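Long-range contact in 3-oxoacyl-(Acyl-carrier protein) synthase (Burkholderia xenovorans, PDB 4EFI), which probably catalyses a decarboxylative condensation that forms 3-oxoacyl thioesters on acyl-carrier protein, as a ketoacyl synthase III-type enzyme of the thiolase superfamily: residues L268-N273 / Y298-C303. Residues are numbered along the deposited sequence; the frame is centred on the assembly and turned at random.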
loop_
_atom_site.group_PDB
_atom_site.type_symbol
_atom_site.label_atom_id
_atom_site.label_comp_id
_atom_site.label_asym_id
_atom_site.label_seq_id
_atom_site.Cartn_x
_atom_site.Cartn_y
_atom_site.Cartn_z
ATOM N N LEU A 268 4.082 8.267 7.299
ATOM C CA LEU A 268 3.925 7.713 5.957
ATOM C C LEU A 268 2.469 7.395 5.713
ATOM O O LEU A 268 1.944 6.449 6.311
ATOM C CB LEU A 268 4.764 6.450 5.858
ATOM C CG LEU A 268 6.240 6.650 6.183
ATOM C CD1 LEU A 268 6.916 5.321 6.402
ATOM C CD2 LEU A 268 6.911 7.406 5.047
ATOM N N PHE A 269 1.817 8.179 4.865
ATOM C CA PHE A 269 0.418 7.980 4.535
ATOM C C PHE A 269 0.271 7.315 3.194
ATOM O O PHE A 269 1.026 7.584 2.258
ATOM C CB PHE A 269 -0.313 9.319 4.452
ATOM C CG PHE A 269 -0.568 9.964 5.787
ATOM C CD1 PHE A 269 0.428 10.682 6.417
ATOM C CD2 PHE A 269 -1.792 9.831 6.422
ATOM C CE1 PHE A 269 0.210 11.277 7.667
ATOM C CE2 PHE A 269 -2.016 10.423 7.658
ATOM C CZ PHE A 269 -1.007 11.148 8.276
ATOM N N HIS A 270 -0.767 6.507 3.060
ATOM C CA HIS A 270 -1.195 6.070 1.755
ATOM C C HIS A 270 -1.348 7.290 0.882
ATOM O O HIS A 270 -1.948 8.296 1.301
ATOM C CB HIS A 270 -2.512 5.323 1.856
ATOM C CG HIS A 270 -3.223 5.184 0.541
ATOM N ND1 HIS A 270 -2.645 4.625 -0.532
ATOM C CD2 HIS A 270 -4.495 5.575 0.145
ATOM C CE1 HIS A 270 -3.504 4.646 -1.561
ATOM N NE2 HIS A 270 -4.635 5.227 -1.144
ATOM N N GLN A 271 -0.809 7.229 -0.333
ATOM C CA GLN A 271 -0.728 8.383 -1.217
ATOM C C GLN A 271 -2.021 8.543 -2.013
ATOM O O GLN A 271 -2.066 8.314 -3.219
ATOM C CB GLN A 271 0.487 8.249 -2.130
ATOM C CG GLN A 271 1.804 8.142 -1.343
ATOM C CD GLN A 271 2.273 9.485 -0.835
ATOM O OE1 GLN A 271 2.732 10.328 -1.609
ATOM N NE2 GLN A 271 2.173 9.689 0.482
ATOM N N ALA A 272 -3.091 8.911 -1.324
ATOM C CA ALA A 272 -4.416 8.907 -1.923
ATOM C C ALA A 272 -4.544 9.956 -3.022
ATOM O O ALA A 272 -5.024 9.664 -4.124
ATOM C CB ALA A 272 -5.480 9.134 -0.846
ATOM N N ASN A 273 -4.166 11.183 -2.684
ATOM C CA ASN A 273 -4.036 12.321 -3.587
ATOM C C ASN A 273 -3.485 13.472 -2.748
ATOM O O ASN A 273 -3.654 13.504 -1.522
ATOM C CB ASN A 273 -5.348 12.686 -4.289
ATOM C CG ASN A 273 -6.398 13.233 -3.346
ATOM O OD1 ASN A 273 -6.348 14.396 -2.959
ATOM N ND2 ASN A 273 -7.385 12.419 -3.031
ATOM N N TYR A 298 4.808 8.660 -9.149
ATOM C CA TYR A 298 4.269 7.307 -9.195
ATOM C C TYR A 298 2.749 7.224 -9.202
ATOM O O TYR A 298 2.198 6.139 -9.402
ATOM C CB TYR A 298 4.825 6.432 -8.060
ATOM C CG TYR A 298 6.319 6.359 -8.121
ATOM C CD1 TYR A 298 6.958 5.611 -9.105
ATOM C CD2 TYR A 298 7.109 7.109 -7.241
ATOM C CE1 TYR A 298 8.347 5.591 -9.195
ATOM C CE2 TYR A 298 8.481 7.097 -7.332
ATOM C CZ TYR A 298 9.089 6.344 -8.306
ATOM O OH TYR A 298 10.475 6.319 -8.405
ATOM N N GLY A 299 2.062 8.351 -9.016
ATOM C CA GLY A 299 0.628 8.315 -8.801
ATOM C C GLY A 299 0.287 7.575 -7.525
ATOM O O GLY A 299 1.151 7.268 -6.701
ATOM N N ASN A 300 -0.998 7.294 -7.359
ATOM C CA ASN A 300 -1.520 6.498 -6.254
ATOM C C ASN A 300 -1.340 5.032 -6.635
ATOM O O ASN A 300 -1.923 4.586 -7.617
ATOM C CB ASN A 300 -2.996 6.875 -6.093
ATOM C CG ASN A 300 -3.757 6.038 -5.101
ATOM O OD1 ASN A 300 -3.419 4.890 -4.805
ATOM N ND2 ASN A 300 -4.853 6.615 -4.606
ATOM N N THR A 301 -0.526 4.295 -5.875
ATOM C CA THR A 301 -0.219 2.894 -6.188
ATOM C C THR A 301 -0.907 1.940 -5.234
ATOM O O THR A 301 -0.465 0.811 -5.028
ATOM C CB THR A 301 1.295 2.624 -6.197
ATOM O OG1 THR A 301 1.872 2.970 -4.928
ATOM C CG2 THR A 301 1.968 3.411 -7.330
ATOM N N SER A 302 -2.038 2.379 -4.697
ATOM C CA SER A 302 -2.905 1.474 -3.928
ATOM C C SER A 302 -2.113 0.802 -2.817
ATOM O O SER A 302 -1.494 1.476 -2.001
ATOM C CB SER A 302 -3.479 0.416 -4.871
ATOM O OG SER A 302 -4.417 -0.422 -4.188
ATOM N N CYS A 303 -2.281 -0.479 -2.539
ATOM C CA CYS A 303 -1.622 -1.081 -1.379
ATOM C C CYS A 303 -0.094 -0.945 -1.364
ATOM O O CYS A 303 0.510 -1.047 -0.306
ATOM C CB CYS A 303 -1.982 -2.566 -1.222
ATOM S SG CYS A 303 -1.565 -3.577 -2.639
HETATM O O HOH W 1 -7.432 5.886 -2.824
#
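Asn300 reaches across to His270 and to the backbone just beyond it. Its CB lies 3.3 Å from Gln271 O, the carbonyl of the central residue of an inverse gamma turn, and CG stays close to the same oxygen. With CG anti to the backbone N (chi1 173°), the amide is carried to the imidazole. OD1 meets the ring at its edge, 3.3 Å from His270 CE1, the amide and ring planes 71° apart. Ser302 N donates to OD1 at 2.9 Å, almost in line with the amide C=O, closing an Asx turn. ND2 gives a bent hydrogen bond to Ala272 O (3.1 Å, 141° at the hydrogen) and donates to a water oxygen 3.2 Å from ND2. That water lies in the ring plane, weakly bonded to His270 NE2, while ND1 is hydrogen-bonded to Ser305 OG and Phe330 meets the imidazole edge-to-face. In ketoacyl synthase III-type enzymes a histidine and an asparagine on two such loops form a catalytic triad with a cysteine; His270 and Asn300 are probably this pair, and the Cys128 side chain touches that of His270. Gln271 NE2 turns back to Phe269 O in an almost straight 3.0 Å bond, and OE1 accepts from Asn294 N.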